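Local coordinates for major capsid protein (Human herpesvirus 1, PDB 1NO7) that probably builds the hexons and pentons of the viral capsid shell, the fragment here being the protein's upper domain, at residues 38-44 with 542-548; 58-62 with 111-115; 103-108 with 118-122. One frame throughout, in Å; residues are numbered along the deposited sequence.

Starting near the N terminus, residues 38-44, in the loop before helix 48-56, meet residues 542-548 in contact 1, which closes a loop of almost 500 residues and ties the beginning of the modelled chain to a late connection before helix 554-562. Contacts 2 and 3 both lie within that span. In contact 2 the start of helix 60-64 meets residues 111-115; in contact 3 residues 103-108 meet 118-122. Their segments alternate along the chain, so these two closures cross, both using the long connection between strands 98-100 and 122-124. Spatially the three are continuous: Tyr40 packs on Trp59, Val41 on Leu108, and Pro115 on Val106.

Contact 1 (38-44 with 542-548); sequences GAYVAAP and PALGANY
Val41 has CG1 anti to its backbone N (chi1 160°), which places CG2 anti to the carbonyl carbon and sends this branch over Ala546; CG2 lies 3.3 Å from Ala546 CB and 3.9 Å from Gly545 C. At the far end of the contact, CG of Tyr548 lies anti to its own carbonyl carbon, beside the backbone N (chi1 -76°), and the ring comes obliquely alongside Gly38, CD1 standing 3.9 Å from Gly38 O. The two chains run in roughly opposite directions overall, and each end of the pairing has a backbone bond. Ala42 N donates to Pro542 O at 2.6 Å through a bent N-H...O angle of 133°, the donor standing above the carbonyl plane, while Tyr548 N makes a weak bond of 3.3 Å to Gly38 O. Beside the first bond, the methyl of Ala42 points at the other segment and rests against two apolar neighbours, its CB 4.0 Å from Pro542 CB and 4.1 Å from Ala543 CB. Pro542 O has a second, weak donor in Gly545 N, which closes a turn over residues 542-545, so one carbonyl both shapes this turn and receives the incoming loop. Most of the touching residues are buried. Around them, the Tyr548 ring stacks with Phe100 and the Tyr40 side chain rests on Pro114. Small residues dominate the interface, allowing the backbones to come close. With only isolated bonds joining them, the segments pair as two irregular loops lying alongside each other, the second opening with a type I beta turn, and join an early part of the upper domain to a late one.

Contact 2 (58-62 with 111-115); sequences AWGQR and GDVPP
Pro114, Arg62 and Val113 bury the largest areas here, with Trp59 beside them. The ring of Pro114 fits into the corner formed by two flat groups. Its CD lies over the centre of the Arg62 guanidinium, 3.4 Å above the plane, while its CG reaches the benzene part of Trp59, 3.4 Å from Trp59 CH2. The indole and the proline approach from opposite directions, and the proline meets the ring obliquely. Arg62 rises from helix 60-64 with CG anti to its carbonyl carbon (chi1 -63°) and its chain extended from CG to NE, a course that takes CD over one face of the Trp59 ring near the rim and carries the guanidinium on to the loop. There NH2 donates to Pro114 O at 2.9 Å. The bond is bent, with an angle of 139° at the hydrogen, and the donor is tilted 29° from the plane of the carbonyl. Val113 CG1 lies off the rim of the indole, on the side where Arg62 CD sits, 4.2 Å from Trp59 NE1, and at the indole edge, near the ring plane, Asp112 O stands 3.7 Å from NE1, too far for a hydrogen bond. Trp59 occupies the N-cap position of the helix; its ring also meets Phe55 edge-to-face and touches Pro542. The loop thus offers Arg62 an apolar face and a single carbonyl acceptor, not a carboxylate. Face packing and hydrogen bonding act together: one bond directs NH2, and the proline over the guanidinium face probably limits tilting of that group, whose positive charge would be expected to polarise the Pro114 carbonyl instead of being neutralised across this contact.

Contact 3 (103-108 with 118-122); sequences VADVEL and PGEIQ
Ala104 points its methyl at the other segment, between the ring of Pro118 and the stem of Glu120: its CB is 3.9 Å from Pro118 CG and 3.8 Å from Glu120 CB. The methyl sits too close to Pro118 O, so the fit there is doubtful in detail. With Glu120 CG set between the backbone N and the carbonyl carbon (chi1 83°), its chain runs beside the Val103 carbonyl, CG lying 3.5 Å from Val103 O, and OE1 comes up to Ala104 O without a hydrogen bond. Asp105 crosses Pro118 at about a right angle, OD2 brushing the ring at 4.1 Å from Pro118 CG. The carboxylates of Asp105 and Glu120 come near, OD1 to OE1 5.4 Å, and would be expected to repel mildly. Farther along, Gln122 extends its chain beyond CG toward Val103, where OE1 accepts a weak bond of 3.3 Å from Val103 N. Gln122 OE1 also lies 2.6 Å from Val103 O, two acceptors, which makes the amide's orientation doubtful. Its backbone bonds to Phe100. The contact closes the neck of an irregular surface loop, a long excursion between strands 98-100 and 122-124 whose limbs meet through side chains lying against the opposing backbone.

Contact 1 (38-44 with 542-548)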
loop_
_atom_site.group_PDB
_atom_site.type_symbol
_atom_site.label_atom_id
_atom_site.label_comp_id
_atom_site.label_asym_id
_atom_site.label_seq_id
_atom_site.Cartn_x
_atom_site.Cartn_y
_atom_site.Cartn_z
ATOM N N GLY A 38 -14.135 -14.833 6.380
ATOM C CA GLY A 38 -12.977 -14.399 7.142
ATOM C C GLY A 38 -12.110 -15.539 7.665
ATOM O O GLY A 38 -10.953 -15.328 8.037
ATOM N N ALA A 39 -12.653 -16.752 7.677
ATOM C CA ALA A 39 -11.932 -17.900 8.212
ATOM C C ALA A 39 -10.942 -18.575 7.281
ATOM O O ALA A 39 -9.873 -18.999 7.728
ATOM C CB ALA A 39 -12.925 -18.932 8.732
ATOM N N TYR A 40 -11.289 -18.678 5.999
ATOM C CA TYR A 40 -10.423 -19.340 5.019
ATOM C C TYR A 40 -9.295 -18.498 4.422
ATOM O O TYR A 40 -9.384 -17.273 4.344
ATOM C CB TYR A 40 -11.266 -19.890 3.878
ATOM C CG TYR A 40 -10.564 -20.958 3.076
ATOM C CD1 TYR A 40 -9.998 -22.066 3.705
ATOM C CD2 TYR A 40 -10.538 -20.910 1.686
ATOM C CE1 TYR A 40 -9.435 -23.107 2.972
ATOM C CE2 TYR A 40 -9.977 -21.948 0.940
ATOM C CZ TYR A 40 -9.431 -23.047 1.591
ATOM O OH TYR A 40 -8.921 -24.104 0.865
ATOM N N VAL A 41 -8.232 -19.175 3.995
ATOM C CA VAL A 41 -7.085 -18.509 3.385
ATOM C C VAL A 41 -6.550 -19.344 2.223
ATOM O O VAL A 41 -5.953 -20.410 2.426
ATOM C CB VAL A 41 -5.939 -18.263 4.417
ATOM C CG1 VAL A 41 -4.597 -18.047 3.689
ATOM C CG2 VAL A 41 -6.270 -17.032 5.270
ATOM N N ALA A 42 -6.772 -18.845 1.005
ATOM C CA ALA A 42 -6.333 -19.513 -0.221
ATOM C C ALA A 42 -4.852 -19.279 -0.544
ATOM O O ALA A 42 -4.156 -18.504 0.124
ATOM C CB ALA A 42 -7.204 -19.057 -1.397
ATOM N N ALA A 43 -4.373 -19.970 -1.573
ATOM C CA ALA A 43 -2.993 -19.834 -2.005
ATOM C C ALA A 43 -2.969 -19.170 -3.388
ATOM O O ALA A 43 -3.867 -19.383 -4.212
ATOM C CB ALA A 43 -2.330 -21.199 -2.050
ATOM N N PRO A 44 -1.939 -18.348 -3.652
ATOM C CA PRO A 44 -1.724 -17.611 -4.901
ATOM C C PRO A 44 -2.169 -18.309 -6.190
ATOM O O PRO A 44 -1.641 -19.359 -6.563
ATOM C CB PRO A 44 -0.230 -17.335 -4.864
ATOM C CG PRO A 44 -0.021 -17.039 -3.409
ATOM C CD PRO A 44 -0.795 -18.159 -2.740
ATOM N N PRO A 542 -9.360 -14.289 -0.638
ATOM C CA PRO A 542 -8.846 -15.293 0.296
ATOM C C PRO A 542 -7.436 -15.716 -0.076
ATOM O O PRO A 542 -6.716 -16.259 0.756
ATOM C CB PRO A 542 -9.855 -16.436 0.179
ATOM C CG PRO A 542 -10.418 -16.265 -1.195
ATOM C CD PRO A 542 -10.587 -14.764 -1.294
ATOM N N ALA A 543 -7.035 -15.463 -1.319
ATOM C CA ALA A 543 -5.685 -15.816 -1.763
ATOM C C ALA A 543 -4.660 -14.865 -1.125
ATOM O O ALA A 543 -3.475 -15.202 -0.993
ATOM C CB ALA A 543 -5.596 -15.744 -3.293
ATOM N N LEU A 544 -5.133 -13.686 -0.718
ATOM C CA LEU A 544 -4.283 -12.660 -0.115
ATOM C C LEU A 544 -4.413 -12.569 1.399
ATOM O O LEU A 544 -3.854 -11.659 2.016
ATOM C CB LEU A 544 -4.606 -11.287 -0.725
ATOM C CG LEU A 544 -4.118 -10.966 -2.145
ATOM C CD1 LEU A 544 -5.020 -9.923 -2.802
ATOM C CD2 LEU A 544 -2.677 -10.480 -2.068
ATOM N N GLY A 545 -5.156 -13.503 1.991
ATOM C CA GLY A 545 -5.335 -13.502 3.435
ATOM C C GLY A 545 -6.783 -13.423 3.892
ATOM O O GLY A 545 -7.682 -13.105 3.107
ATOM N N ALA A 546 -7.002 -13.721 5.172
ATOM C CA ALA A 546 -8.338 -13.692 5.776
ATOM C C ALA A 546 -8.311 -12.881 7.073
ATOM O O ALA A 546 -7.309 -12.884 7.803
ATOM C CB ALA A 546 -8.820 -15.109 6.057
ATOM N N ASN A 547 -9.418 -12.205 7.370
ATOM C CA ASN A 547 -9.481 -11.373 8.567
ATOM C C ASN A 547 -8.987 -12.000 9.858
ATOM O O ASN A 547 -8.207 -11.390 10.599
ATOM C CB ASN A 547 -10.896 -10.873 8.828
ATOM C CG ASN A 547 -10.980 -10.080 10.119
ATOM O OD1 ASN A 547 -10.812 -10.629 11.205
ATOM N ND2 ASN A 547 -11.212 -8.779 10.005
ATOM N N TYR A 548 -9.463 -13.204 10.153
ATOM C CA TYR A 548 -9.058 -13.860 11.379
ATOM C C TYR A 548 -7.595 -14.271 11.428
ATOM O O TYR A 548 -7.185 -14.948 12.369
ATOM C CB TYR A 548 -9.969 -15.056 11.660
ATOM C CG TYR A 548 -11.331 -14.644 12.199
ATOM C CD1 TYR A 548 -12.510 -15.161 11.654
ATOM C CD2 TYR A 548 -11.443 -13.715 13.232
ATOM C CE1 TYR A 548 -13.777 -14.754 12.125
ATOM C CE2 TYR A 548 -12.698 -13.306 13.704
ATOM C CZ TYR A 548 -13.855 -13.831 13.142
ATOM O OH TYR A 548 -15.096 -13.428 13.589
#

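Contact 2 (58-62 with 111-115)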
loop_
_atom_site.group_PDB
_atom_site.type_symbol
_atom_site.label_atom_id
_atom_site.label_comp_id
_atom_site.label_asym_id
_atom_site.label_seq_id
_atom_site.Cartn_x
_atom_site.Cartn_y
_atom_site.Cartn_z
ATOM N N ALA A 58 -16.345 -17.671 -7.274
ATOM C CA ALA A 58 -16.382 -18.929 -6.547
ATOM C C ALA A 58 -16.979 -18.705 -5.163
ATOM O O ALA A 58 -17.470 -19.636 -4.519
ATOM C CB ALA A 58 -14.971 -19.501 -6.434
ATOM N N TRP A 59 -16.935 -17.456 -4.714
ATOM C CA TRP A 59 -17.459 -17.092 -3.409
ATOM C C TRP A 59 -18.645 -16.163 -3.557
ATOM O O TRP A 59 -19.037 -15.498 -2.604
ATOM C CB TRP A 59 -16.382 -16.394 -2.576
ATOM C CG TRP A 59 -15.183 -17.252 -2.288
ATOM C CD1 TRP A 59 -14.291 -17.757 -3.192
ATOM C CD2 TRP A 59 -14.736 -17.691 -1.001
ATOM N NE1 TRP A 59 -13.310 -18.481 -2.548
ATOM C CE2 TRP A 59 -13.560 -18.457 -1.204
ATOM C CE3 TRP A 59 -15.216 -17.513 0.306
ATOM C CZ2 TRP A 59 -12.855 -19.045 -0.149
ATOM C CZ3 TRP A 59 -14.515 -18.098 1.360
ATOM C CH2 TRP A 59 -13.344 -18.856 1.123
ATOM N N GLY A 60 -19.207 -16.106 -4.758
ATOM C CA GLY A 60 -20.349 -15.236 -4.967
ATOM C C GLY A 60 -21.512 -15.710 -4.119
ATOM O O GLY A 60 -22.270 -14.917 -3.551
ATOM N N GLN A 61 -21.643 -17.028 -4.034
ATOM C CA GLN A 61 -22.708 -17.639 -3.263
ATOM C C GLN A 61 -22.339 -17.569 -1.797
ATOM O O GLN A 61 -23.020 -16.907 -1.011
ATOM C CB GLN A 61 -22.886 -19.094 -3.687
ATOM C CG GLN A 61 -23.108 -19.258 -5.175
ATOM C CD GLN A 61 -23.194 -20.708 -5.586
ATOM O OE1 GLN A 61 -24.092 -21.433 -5.155
ATOM N NE2 GLN A 61 -22.255 -21.146 -6.420
ATOM N N ARG A 62 -21.251 -18.250 -1.442
ATOM C CA ARG A 62 -20.766 -18.276 -0.068
ATOM C C ARG A 62 -20.963 -16.934 0.641
ATOM O O ARG A 62 -21.297 -16.896 1.830
ATOM C CB ARG A 62 -19.290 -18.644 -0.049
ATOM C CG ARG A 62 -18.982 -20.022 -0.588
ATOM C CD ARG A 62 -17.479 -20.169 -0.759
ATOM N NE ARG A 62 -17.058 -21.525 -1.104
ATOM C CZ ARG A 62 -17.068 -22.556 -0.263
ATOM N NH1 ARG A 62 -17.483 -22.404 0.992
ATOM N NH2 ARG A 62 -16.649 -23.746 -0.676
ATOM N N GLY A 111 -5.517 -24.388 -0.735
ATOM C CA GLY A 111 -6.923 -24.593 -1.054
ATOM C C GLY A 111 -7.585 -23.450 -1.808
ATOM O O GLY A 111 -7.416 -22.285 -1.445
ATOM N N ASP A 112 -8.344 -23.780 -2.855
ATOM C CA ASP A 112 -9.048 -22.778 -3.671
ATOM C C ASP A 112 -10.377 -22.336 -3.062
ATOM O O ASP A 112 -10.749 -21.154 -3.122
ATOM C CB ASP A 112 -9.322 -23.322 -5.075
ATOM C CG ASP A 112 -8.422 -22.702 -6.123
ATOM O OD1 ASP A 112 -8.446 -21.460 -6.264
ATOM O OD2 ASP A 112 -7.695 -23.452 -6.806
ATOM N N VAL A 113 -11.092 -23.302 -2.491
ATOM C CA VAL A 113 -12.382 -23.056 -1.857
ATOM C C VAL A 113 -12.494 -23.992 -0.646
ATOM O O VAL A 113 -11.956 -25.100 -0.660
ATOM C CB VAL A 113 -13.536 -23.338 -2.844
ATOM C CG1 VAL A 113 -14.712 -22.430 -2.535
ATOM C CG2 VAL A 113 -13.058 -23.141 -4.284
ATOM N N PRO A 114 -13.184 -23.552 0.420
ATOM C CA PRO A 114 -13.363 -24.346 1.642
ATOM C C PRO A 114 -14.119 -25.649 1.421
ATOM O O PRO A 114 -15.311 -25.632 1.106
ATOM C CB PRO A 114 -14.139 -23.406 2.559
ATOM C CG PRO A 114 -13.726 -22.063 2.095
ATOM C CD PRO A 114 -13.758 -22.211 0.597
ATOM N N PRO A 115 -13.435 -26.794 1.589
ATOM C CA PRO A 115 -14.040 -28.121 1.415
ATOM C C PRO A 115 -15.260 -28.317 2.320
ATOM O O PRO A 115 -15.214 -29.097 3.272
ATOM C CB PRO A 115 -12.897 -29.067 1.778
ATOM C CG PRO A 115 -11.680 -28.300 1.322
ATOM C CD PRO A 115 -11.980 -26.903 1.818
#

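Contact 3 (103-108 with 118-122)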
loop_
_atom_site.group_PDB
_atom_site.type_symbol
_atom_site.label_atom_id
_atom_site.label_comp_id
_atom_site.label_asym_id
_atom_site.label_seq_id
_atom_site.Cartn_x
_atom_site.Cartn_y
_atom_site.Cartn_z
ATOM N N VAL A 103 -12.804 -23.819 10.027
ATOM C CA VAL A 103 -12.692 -24.841 8.992
ATOM C C VAL A 103 -12.036 -26.102 9.544
ATOM O O VAL A 103 -11.043 -26.038 10.327
ATOM C CB VAL A 103 -11.909 -24.325 7.772
ATOM C CG1 VAL A 103 -11.702 -25.442 6.761
ATOM C CG2 VAL A 103 -12.630 -23.147 7.136
ATOM N N ALA A 104 -12.685 -27.193 9.264
ATOM C CA ALA A 104 -12.090 -28.429 9.752
ATOM C C ALA A 104 -10.882 -29.366 9.744
ATOM O O ALA A 104 -10.208 -29.555 10.768
ATOM C CB ALA A 104 -13.176 -29.293 10.377
ATOM N N ASP A 105 -10.686 -29.839 8.513
ATOM C CA ASP A 105 -9.599 -30.700 8.173
ATOM C C ASP A 105 -8.621 -30.022 7.237
ATOM O O ASP A 105 -7.571 -30.741 7.140
ATOM C CB ASP A 105 -10.208 -31.958 7.568
ATOM C CG ASP A 105 -11.116 -32.648 8.575
ATOM O OD1 ASP A 105 -10.956 -32.385 9.789
ATOM O OD2 ASP A 105 -11.989 -33.436 8.160
ATOM N N VAL A 106 -8.659 -29.052 6.689
ATOM C CA VAL A 106 -7.900 -28.296 5.699
ATOM C C VAL A 106 -6.678 -27.643 6.335
ATOM O O VAL A 106 -6.676 -27.013 7.382
ATOM C CB VAL A 106 -8.774 -27.232 5.011
ATOM C CG1 VAL A 106 -7.934 -26.379 4.073
ATOM C CG2 VAL A 106 -9.922 -27.890 4.262
ATOM N N GLU A 107 -5.537 -27.717 5.564
ATOM C CA GLU A 107 -4.281 -27.072 5.939
ATOM C C GLU A 107 -4.429 -25.660 5.391
ATOM O O GLU A 107 -4.081 -25.392 4.242
ATOM C CB GLU A 107 -3.092 -27.749 5.260
ATOM C CG GLU A 107 -2.910 -29.207 5.610
ATOM C CD GLU A 107 -1.745 -29.829 4.867
ATOM O OE1 GLU A 107 -0.609 -29.328 5.017
ATOM O OE2 GLU A 107 -1.965 -30.814 4.132
ATOM N N LEU A 108 -4.958 -24.767 6.220
ATOM C CA LEU A 108 -5.205 -23.381 5.837
ATOM C C LEU A 108 -4.345 -22.751 4.746
ATOM O O LEU A 108 -4.883 -22.184 3.795
ATOM C CB LEU A 108 -5.173 -22.478 7.070
ATOM C CG LEU A 108 -6.546 -21.980 7.536
ATOM C CD1 LEU A 108 -7.279 -21.379 6.343
ATOM C CD2 LEU A 108 -7.358 -23.126 8.132
ATOM N N PRO A 118 -17.492 -30.467 8.077
ATOM C CA PRO A 118 -17.448 -30.360 9.537
ATOM C C PRO A 118 -16.772 -29.084 10.006
ATOM O O PRO A 118 -15.565 -29.063 10.250
ATOM C CB PRO A 118 -16.666 -31.605 9.948
ATOM C CG PRO A 118 -15.704 -31.774 8.814
ATOM C CD PRO A 118 -16.606 -31.554 7.615
ATOM N N GLY A 119 -17.555 -28.021 10.132
ATOM C CA GLY A 119 -16.996 -26.761 10.577
ATOM C C GLY A 119 -16.595 -26.798 12.039
ATOM O O GLY A 119 -17.456 -26.714 12.919
ATOM N N GLU A 120 -15.296 -26.936 12.308
ATOM C CA GLU A 120 -14.818 -26.967 13.687
ATOM C C GLU A 120 -14.676 -25.532 14.186
ATOM O O GLU A 120 -15.079 -24.581 13.508
ATOM C CB GLU A 120 -13.471 -27.687 13.801
ATOM C CG GLU A 120 -12.278 -26.813 13.484
ATOM C CD GLU A 120 -10.971 -27.397 13.985
ATOM O OE1 GLU A 120 -10.571 -28.482 13.505
ATOM O OE2 GLU A 120 -10.343 -26.766 14.864
ATOM N N ILE A 121 -14.090 -25.374 15.365
ATOM C CA ILE A 121 -13.931 -24.049 15.945
ATOM C C ILE A 121 -12.481 -23.786 16.332
ATOM O O ILE A 121 -11.927 -24.431 17.222
ATOM C CB ILE A 121 -14.856 -23.900 17.169
ATOM C CG1 ILE A 121 -14.504 -22.633 17.941
ATOM C CG2 ILE A 121 -14.778 -25.167 18.035
ATOM C CD1 ILE A 121 -15.441 -22.385 19.086
ATOM N N GLN A 122 -11.869 -22.833 15.640
ATOM C CA GLN A 122 -10.476 -22.501 15.884
ATOM C C GLN A 122 -10.349 -21.158 16.578
ATOM O O GLN A 122 -11.319 -20.401 16.722
ATOM C CB GLN A 122 -9.707 -22.456 14.564
ATOM C CG GLN A 122 -10.165 -23.465 13.542
ATOM C CD GLN A 122 -9.409 -23.334 12.240
ATOM O OE1 GLN A 122 -9.739 -23.972 11.238
ATOM N NE2 GLN A 122 -8.370 -22.505 12.246
#